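Long-range contact in PcyX_EBK42635 (Marine metagenome, PDB 5OWG), which is a ferredoxin-dependent bilin reductase that probably carries out the four-electron reduction of biliverdin to the pigment phycoerythrobilin: residues V192-Q204 with K224-S236. Sequence-based numbering, arbitrary orientation.
Sequences VIKAQNYYSEHQQ and KLFCSDNLFPFVS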
ATOM      1  N   VAL A 192      -5.876  18.133   5.099  1.00 90.31           N
ATOM      2  CA  VAL A 192      -5.151  16.889   4.856  1.00 83.03           C
ATOM      3  C   VAL A 192      -6.090  15.695   4.978  1.00 76.61           C
ATOM      4  O   VAL A 192      -6.041  14.764   4.167  1.00 67.88           O
ATOM      5  CB  VAL A 192      -3.953  16.774   5.817  1.00 77.37           C
ATOM      6  CG1 VAL A 192      -3.239  15.441   5.631  1.00 73.80           C
ATOM      7  CG2 VAL A 192      -2.983  17.922   5.590  1.00 83.86           C
ATOM      8  N   ILE A 193      -6.955  15.699   5.995  1.00 72.16           N
ATOM      9  CA  ILE A 193      -7.959  14.644   6.124  1.00 84.50           C
ATOM     10  C   ILE A 193      -8.812  14.574   4.865  1.00 88.05           C
ATOM     11  O   ILE A 193      -8.974  13.508   4.257  1.00 81.55           O
ATOM     12  CB  ILE A 193      -8.822  14.878   7.379  1.00 76.06           C
ATOM     13  CG1 ILE A 193      -7.973  14.693   8.641  1.00 68.25           C
ATOM     14  CG2 ILE A 193     -10.038  13.942   7.387  1.00 78.97           C
ATOM     15  CD1 ILE A 193      -8.695  15.004   9.941  1.00 72.72           C
ATOM     16  N   LYS A 194      -9.374  15.714   4.459  1.00 85.42           N
ATOM     17  CA  LYS A 194     -10.200  15.769   3.258  1.00 80.40           C
ATOM     18  C   LYS A 194      -9.473  15.170   2.058  1.00 87.15           C
ATOM     19  O   LYS A 194     -10.037  14.362   1.312  1.00 84.96           O
ATOM     20  CB  LYS A 194     -10.595  17.220   2.978  1.00 94.26           C
ATOM     21  CG  LYS A 194     -11.584  17.403   1.838  1.00101.72           C
ATOM     22  CD  LYS A 194     -11.786  18.878   1.504  1.00101.96           C
ATOM     23  CE  LYS A 194     -12.197  19.695   2.724  1.00105.09           C
ATOM     24  NZ  LYS A 194     -13.341  19.085   3.458  1.00107.63           N
ATOM     25  N   ALA A 195      -8.211  15.556   1.860  1.00 80.61           N
ATOM     26  CA  ALA A 195      -7.480  15.122   0.674  1.00 83.30           C
ATOM     27  C   ALA A 195      -7.256  13.614   0.683  1.00 78.27           C
ATOM     28  O   ALA A 195      -7.464  12.939  -0.331  1.00 66.16           O
ATOM     29  CB  ALA A 195      -6.148  15.867   0.581  1.00 87.69           C
ATOM     30  N   GLN A 196      -6.831  13.066   1.823  1.00 79.87           N
ATOM     31  CA  GLN A 196      -6.538  11.637   1.882  1.00 79.73           C
ATOM     32  C   GLN A 196      -7.808  10.803   1.765  1.00 75.70           C
ATOM     33  O   GLN A 196      -7.807   9.750   1.114  1.00 61.46           O
ATOM     34  CB  GLN A 196      -5.789  11.310   3.174  1.00 57.46           C
ATOM     35  CG  GLN A 196      -4.385  11.890   3.222  1.00 61.96           C
ATOM     36  CD  GLN A 196      -3.592  11.417   4.424  1.00 60.11           C
ATOM     37  OE1 GLN A 196      -4.132  10.774   5.325  1.00 55.06           O
ATOM     38  NE2 GLN A 196      -2.301  11.730   4.441  1.00 55.69           N
ATOM     39  N   ASN A 197      -8.902  11.254   2.383  1.00 70.45           N
ATOM     40  CA  ASN A 197     -10.170  10.540   2.264  1.00 84.72           C
ATOM     41  C   ASN A 197     -10.658  10.525   0.820  1.00 85.87           C
ATOM     42  O   ASN A 197     -11.022   9.471   0.285  1.00 83.13           O
ATOM     43  CB  ASN A 197     -11.216  11.178   3.178  1.00 72.72           C
ATOM     44  CG  ASN A 197     -10.955  10.901   4.644  1.00 69.66           C
ATOM     45  OD1 ASN A 197      -9.937  10.314   5.006  1.00 77.81           O
ATOM     46  ND2 ASN A 197     -11.879  11.328   5.497  1.00 75.03           N
ATOM     47  N   TYR A 198     -10.684  11.695   0.176  1.00 82.38           N
ATOM     48  CA  TYR A 198     -11.083  11.771  -1.227  1.00 90.32           C
ATOM     49  C   TYR A 198     -10.337  10.743  -2.066  1.00 87.15           C
ATOM     50  O   TYR A 198     -10.909  10.137  -2.980  1.00 87.65           O
ATOM     51  CB  TYR A 198     -10.833  13.184  -1.757  1.00 97.71           C
ATOM     52  CG  TYR A 198     -11.247  13.404  -3.197  1.00109.14           C
ATOM     53  CD1 TYR A 198     -12.560  13.715  -3.524  1.00113.38           C
ATOM     54  CD2 TYR A 198     -10.319  13.315  -4.228  1.00102.56           C
ATOM     55  CE1 TYR A 198     -12.941  13.921  -4.838  1.00115.27           C
ATOM     56  CE2 TYR A 198     -10.689  13.521  -5.543  1.00111.99           C
ATOM     57  CZ  TYR A 198     -12.001  13.824  -5.843  1.00115.67           C
ATOM     58  OH  TYR A 198     -12.371  14.029  -7.153  1.00112.72           O
ATOM     59  N   TYR A 199      -9.054  10.529  -1.765  1.00 81.73           N
ATOM     60  CA  TYR A 199      -8.295   9.477  -2.431  1.00 79.82           C
ATOM     61  C   TYR A 199      -8.818   8.099  -2.047  1.00 82.10           C
ATOM     62  O   TYR A 199      -8.828   7.179  -2.874  1.00 77.15           O
ATOM     63  CB  TYR A 199      -6.813   9.613  -2.080  1.00 67.59           C
ATOM     64  CG  TYR A 199      -5.948   8.445  -2.500  1.00 63.89           C
ATOM     65  CD1 TYR A 199      -5.839   7.312  -1.702  1.00 66.30           C
ATOM     66  CD2 TYR A 199      -5.224   8.481  -3.684  1.00 61.10           C
ATOM     67  CE1 TYR A 199      -5.047   6.245  -2.078  1.00 68.89           C
ATOM     68  CE2 TYR A 199      -4.427   7.419  -4.069  1.00 69.01           C
ATOM     69  CZ  TYR A 199      -4.341   6.306  -3.261  1.00 72.85           C
ATOM     70  OH  TYR A 199      -3.550   5.246  -3.640  1.00 72.65           O
ATOM     71  N   SER A 200      -9.260   7.937  -0.797  1.00 77.68           N
ATOM     72  CA  SER A 200      -9.772   6.646  -0.351  1.00 82.26           C
ATOM     73  C   SER A 200     -11.145   6.365  -0.947  1.00 92.11           C
ATOM     74  O   SER A 200     -11.444   5.224  -1.319  1.00 87.48           O
ATOM     75  CB  SER A 200      -9.824   6.605   1.175  1.00 67.67           C
ATOM     76  OG  SER A 200      -8.520   6.650   1.728  1.00 64.44           O
ATOM     77  N   GLU A 201     -11.996   7.388  -1.039  1.00 95.82           N
ATOM     78  CA  GLU A 201     -13.284   7.234  -1.704  1.00 82.41           C
ATOM     79  C   GLU A 201     -13.102   6.715  -3.125  1.00 83.54           C
ATOM     80  O   GLU A 201     -13.680   5.692  -3.509  1.00 66.69           O
ATOM     81  CB  GLU A 201     -14.031   8.571  -1.706  1.00 96.86           C
ATOM     82  CG  GLU A 201     -15.065   8.716  -2.818  1.00101.55           C
ATOM     83  CD  GLU A 201     -15.845  10.011  -2.718  1.00107.38           C
ATOM     84  OE1 GLU A 201     -15.468  10.871  -1.894  1.00110.72           O
ATOM     85  OE2 GLU A 201     -16.834  10.171  -3.463  1.00 99.31           O
ATOM     86  N   HIS A 202     -12.292   7.415  -3.922  1.00 93.08           N
ATOM     87  CA  HIS A 202     -12.140   7.068  -5.330  1.00 94.55           C
ATOM     88  C   HIS A 202     -11.455   5.724  -5.541  1.00 91.75           C
ATOM     89  O   HIS A 202     -11.632   5.121  -6.605  1.00 92.81           O
ATOM     90  CB  HIS A 202     -11.358   8.162  -6.057  1.00103.00           C
ATOM     91  CG  HIS A 202     -12.225   9.232  -6.644  1.00104.92           C
ATOM     92  ND1 HIS A 202     -12.756   9.144  -7.912  1.00101.24           N
ATOM     93  CD2 HIS A 202     -12.657  10.410  -6.136  1.00107.70           C
ATOM     94  CE1 HIS A 202     -13.477  10.222  -8.163  1.00108.01           C
ATOM     95  NE2 HIS A 202     -13.433  11.007  -7.100  1.00107.60           N
ATOM     96  N   GLN A 203     -10.684   5.235  -4.567  1.00 92.43           N
ATOM     97  CA  GLN A 203      -9.989   3.966  -4.736  1.00 92.32           C
ATOM     98  C   GLN A 203     -10.623   2.817  -3.965  1.00 85.39           C
ATOM     99  O   GLN A 203     -10.344   1.656  -4.283  1.00 89.50           O
ATOM    100  CB  GLN A 203      -8.519   4.093  -4.320  1.00 80.53           C
ATOM    101  CG  GLN A 203      -7.694   2.892  -4.755  1.00 85.83           C
ATOM    102  CD  GLN A 203      -6.244   3.225  -5.025  1.00 94.71           C
ATOM    103  OE1 GLN A 203      -5.788   4.336  -4.759  1.00 87.81           O
ATOM    104  NE2 GLN A 203      -5.511   2.261  -5.573  1.00 96.58           N
ATOM    105  N   GLN A 204     -11.456   3.098  -2.959  1.00 87.63           N
ATOM    106  CA  GLN A 204     -12.235   2.029  -2.342  1.00 80.19           C
ATOM    107  C   GLN A 204     -13.120   1.343  -3.373  1.00 88.25           C
ATOM    108  O   GLN A 204     -13.212   0.111  -3.407  1.00 83.71           O
ATOM    109  CB  GLN A 204     -13.090   2.576  -1.199  1.00 75.00           C
ATOM    110  CG  GLN A 204     -12.512   2.355   0.190  1.00 66.30           C
ATOM    111  CD  GLN A 204     -13.510   2.681   1.284  1.00 72.64           C
ATOM    112  OE1 GLN A 204     -14.721   2.648   1.063  1.00 68.80           O
ATOM    113  NE2 GLN A 204     -13.008   2.999   2.473  1.00 70.54           N
ATOM    114  N   LYS A 224     -15.928  -7.519   0.922  1.00 51.58           N
ATOM    115  CA  LYS A 224     -16.657  -6.312   1.302  1.00 52.62           C
ATOM    116  C   LYS A 224     -16.231  -5.822   2.680  1.00 48.00           C
ATOM    117  O   LYS A 224     -16.199  -4.610   2.927  1.00 46.74           O
ATOM    118  CB  LYS A 224     -18.165  -6.570   1.262  1.00 49.08           C
ATOM    119  CG  LYS A 224     -19.009  -5.509   1.965  1.00 57.32           C
ATOM    120  CD  LYS A 224     -18.791  -4.110   1.409  1.00 71.26           C
ATOM    121  CE  LYS A 224     -19.363  -3.059   2.353  1.00 85.06           C
ATOM    122  NZ  LYS A 224     -19.118  -1.666   1.884  1.00 93.02           N
ATOM    123  N   LEU A 225     -15.905  -6.744   3.585  1.00 47.20           N
ATOM    124  CA  LEU A 225     -15.394  -6.364   4.899  1.00 54.01           C
ATOM    125  C   LEU A 225     -14.040  -5.669   4.776  1.00 62.27           C
ATOM    126  O   LEU A 225     -13.828  -4.589   5.341  1.00 47.76           O
ATOM    127  CB  LEU A 225     -15.285  -7.609   5.780  1.00 52.81           C
ATOM    128  CG  LEU A 225     -15.766  -7.574   7.231  1.00 64.02           C
ATOM    129  CD1 LEU A 225     -17.201  -7.100   7.348  1.00 54.11           C
ATOM    130  CD2 LEU A 225     -15.638  -8.969   7.817  1.00 54.47           C
ATOM    131  N   PHE A 226     -13.115  -6.278   4.031  1.00 54.14           N
ATOM    132  CA  PHE A 226     -11.764  -5.739   3.894  1.00 56.36           C
ATOM    133  C   PHE A 226     -11.763  -4.416   3.130  1.00 55.98           C
ATOM    134  O   PHE A 226     -11.132  -3.442   3.557  1.00 39.07           O
ATOM    135  CB  PHE A 226     -10.883  -6.775   3.194  1.00 47.97           C
ATOM    136  CG  PHE A 226      -9.486  -6.306   2.910  1.00 46.89           C
ATOM    137  CD1 PHE A 226      -8.522  -6.314   3.903  1.00 44.85           C
ATOM    138  CD2 PHE A 226      -9.131  -5.886   1.640  1.00 47.30           C
ATOM    139  CE1 PHE A 226      -7.232  -5.893   3.638  1.00 45.25           C
ATOM    140  CE2 PHE A 226      -7.843  -5.466   1.369  1.00 47.94           C
ATOM    141  CZ  PHE A 226      -6.893  -5.469   2.368  1.00 44.25           C
ATOM    142  N   CYS A 227     -12.463  -4.364   1.995  1.00 49.61           N
ATOM    143  CA  CYS A 227     -12.414  -3.178   1.143  1.00 41.46           C
ATOM    144  C   CYS A 227     -12.955  -1.938   1.845  1.00 61.50           C
ATOM    145  O   CYS A 227     -12.545  -0.817   1.523  1.00 63.87           O
ATOM    146  CB  CYS A 227     -13.195  -3.430  -0.148  1.00 42.17           C
ATOM    147  SG  CYS A 227     -12.379  -4.557  -1.299  1.00 60.77           S
ATOM    148  N   SER A 228     -13.869  -2.109   2.800  1.00 55.10           N
ATOM    149  CA  SER A 228     -14.537  -0.970   3.419  1.00 58.95           C
ATOM    150  C   SER A 228     -13.880  -0.511   4.714  1.00 44.18           C
ATOM    151  O   SER A 228     -13.964   0.675   5.051  1.00 50.18           O
ATOM    152  CB  SER A 228     -16.004  -1.316   3.702  1.00 56.96           C
ATOM    153  OG  SER A 228     -16.109  -2.382   4.629  1.00 59.84           O
ATOM    154  N   ASP A 229     -13.226  -1.412   5.452  1.00 43.70           N
ATOM    155  CA  ASP A 229     -12.768  -1.117   6.802  1.00 46.25           C
ATOM    156  C   ASP A 229     -11.258  -1.156   6.987  1.00 45.33           C
ATOM    157  O   ASP A 229     -10.754  -0.471   7.883  1.00 38.11           O
ATOM    158  CB  ASP A 229     -13.394  -2.104   7.801  1.00 45.94           C
ATOM    159  CG  ASP A 229     -14.904  -2.061   7.790  1.00 60.59           C
ATOM    160  OD1 ASP A 229     -15.475  -1.213   7.073  1.00 59.70           O
ATOM    161  OD2 ASP A 229     -15.522  -2.879   8.500  1.00 48.93           O
ATOM    162  N   ASN A 230     -10.525  -1.928   6.180  1.00 44.07           N
ATOM    163  CA  ASN A 230      -9.110  -2.156   6.445  1.00 40.88           C
ATOM    164  C   ASN A 230      -8.252  -2.013   5.194  1.00 36.32           C
ATOM    165  O   ASN A 230      -7.151  -2.574   5.142  1.00 47.11           O
ATOM    166  CB  ASN A 230      -8.903  -3.549   7.051  1.00 36.55           C
ATOM    167  CG  ASN A 230      -9.392  -3.638   8.481  1.00 54.92           C
ATOM    168  OD1 ASN A 230     -10.511  -4.082   8.738  1.00 45.11           O
ATOM    169  ND2 ASN A 230      -8.554  -3.212   9.422  1.00 40.66           N
ATOM    170  N   LEU A 231      -8.726  -1.280   4.189  1.00 40.46           N
ATOM    171  CA  LEU A 231      -7.978  -1.079   2.954  1.00 51.89           C
ATOM    172  C   LEU A 231      -7.561   0.376   2.790  1.00 42.96           C
ATOM    173  O   LEU A 231      -6.361   0.665   2.738  1.00 56.32           O
ATOM    174  CB  LEU A 231      -8.822  -1.553   1.764  1.00 48.52           C
ATOM    175  CG  LEU A 231      -8.279  -1.174   0.386  1.00 54.39           C
ATOM    176  CD1 LEU A 231      -6.814  -1.565   0.242  1.00 47.03           C
ATOM    177  CD2 LEU A 231      -9.113  -1.800  -0.718  1.00 66.86           C
ATOM    178  N   PHE A 232      -8.515   1.298   2.702  1.00 47.24           N
ATOM    179  CA  PHE A 232      -8.244   2.734   2.758  1.00 57.93           C
ATOM    180  C   PHE A 232      -9.178   3.341   3.795  1.00 42.69           C
ATOM    181  O   PHE A 232     -10.145   4.033   3.456  1.00 49.08           O
ATOM    182  CB  PHE A 232      -8.421   3.390   1.389  1.00 58.50           C
ATOM    183  CG  PHE A 232      -7.480   2.868   0.349  1.00 57.98           C
ATOM    184  CD1 PHE A 232      -6.129   3.162   0.411  1.00 65.93           C
ATOM    185  CD2 PHE A 232      -7.942   2.085  -0.691  1.00 65.68           C
ATOM    186  CE1 PHE A 232      -5.258   2.676  -0.541  1.00 64.82           C
ATOM    187  CE2 PHE A 232      -7.074   1.590  -1.640  1.00 62.81           C
ATOM    188  CZ  PHE A 232      -5.731   1.892  -1.569  1.00 72.36           C
ATOM    189  N   PRO A 233      -8.917   3.092   5.075  1.00 47.99           N
ATOM    190  CA  PRO A 233      -9.828   3.574   6.116  1.00 54.57           C
ATOM    191  C   PRO A 233      -9.876   5.091   6.157  1.00 69.98           C
ATOM    192  O   PRO A 233      -8.901   5.779   5.850  1.00 59.68           O
ATOM    193  CB  PRO A 233      -9.229   3.007   7.411  1.00 54.94           C
ATOM    194  CG  PRO A 233      -8.275   1.939   6.975  1.00 59.13           C
ATOM    195  CD  PRO A 233      -7.762   2.382   5.648  1.00 52.67           C
ATOM    196  N   PHE A 234     -11.040   5.605   6.538  1.00 69.72           N
ATOM    197  CA  PHE A 234     -11.194   7.030   6.764  1.00 72.80           C
ATOM    198  C   PHE A 234     -10.743   7.379   8.177  1.00 69.41           C
ATOM    199  O   PHE A 234     -10.776   6.546   9.087  1.00 60.34           O
ATOM    200  CB  PHE A 234     -12.647   7.453   6.553  1.00 81.92           C
ATOM    201  CG  PHE A 234     -13.167   7.157   5.176  1.00 80.64           C
ATOM    202  CD1 PHE A 234     -12.994   8.066   4.146  1.00 84.29           C
ATOM    203  CD2 PHE A 234     -13.831   5.972   4.912  1.00 68.70           C
ATOM    204  CE1 PHE A 234     -13.471   7.797   2.879  1.00 80.19           C
ATOM    205  CE2 PHE A 234     -14.311   5.697   3.646  1.00 78.83           C
ATOM    206  CZ  PHE A 234     -14.130   6.612   2.628  1.00 87.37           C
ATOM    207  N   VAL A 235     -10.313   8.625   8.352  1.00 70.88           N
ATOM    208  CA  VAL A 235      -9.784   9.103   9.624  1.00 77.23           C
ATOM    209  C   VAL A 235     -10.813  10.029  10.255  1.00 72.76           C
ATOM    210  O   VAL A 235     -11.501  10.780   9.554  1.00 73.49           O
ATOM    211  CB  VAL A 235      -8.422   9.814   9.450  1.00 67.78           C
ATOM    212  CG1 VAL A 235      -7.802   9.492   8.088  1.00 51.12           C
ATOM    213  CG2 VAL A 235      -8.547  11.327   9.643  1.00 65.04           C
ATOM    214  N   SER A 236     -10.913   9.974  11.579  1.00 71.67           N
ATOM    215  CA  SER A 236     -11.851  10.816  12.312  1.00 83.09           C
ATOM    216  C   SER A 236     -11.588  12.293  12.034  1.00 82.61           C
ATOM    217  O   SER A 236     -12.097  12.852  11.062  1.00 85.51           O
ATOM    218  CB  SER A 236     -11.753  10.539  13.813  1.00 78.93           C
ATOM    219  OG  SER A 236     -10.476  10.890  14.317  1.00 91.67           O
TER
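Phe232 meets Tyr199 in a T-shaped pair: ring planes at 87°, centroids 5.7 Å apart, the tyrosine edge turned to the phenylalanine face. With CG anti to the backbone N (chi1 170°), the Tyr199 ring comes close to Phe232, CE1 being 3.9 Å from Phe232 CE1. One turn on, the extended Gln203 chain lies against another part of the Phe232 ring, its CG 3.4 Å from Phe232 CE2 and its amide inclined to the ring rather than stacked flat. Ser200 OG lies 3.3 Å from Phe232 CB and donates to Gln196 O from the face opposite Ser200 N, so the carbonyl accepts two bonds. The one hydrogen bond across the contact runs from Gln204 NE2 to Phe232 O (3.2 Å, 150° at the hydrogen), nearly within the amide plane but well above the carbonyl plane. The same NE2 lies 3.2 Å from Phe234 CE2. Farther along that ring, Asn197 presents its amide at the edge, almost perpendicular to it, CG being 3.5 Å from Phe234 CD1. Ile193 sets CG1, CG2 and CD1 against Val235 CG2, the closest being CG1 at 3.6 Å. Helix 189-204 thus carries the modelled C-terminal tail on one side of the antiparallel central sheet, consistent with the alpha/beta/alpha sandwich of ferredoxin-dependent bilin reductases, while His77, Cys79 and Phe81 of strand 73-82 also touch Phe232. With one off-lone-pair hydrogen bond and no salt bridge, the contact probably rests mainly on aromatic and aliphatic packing, Gln204 giving one polar tie to the backbone where the tail starts back along the helix.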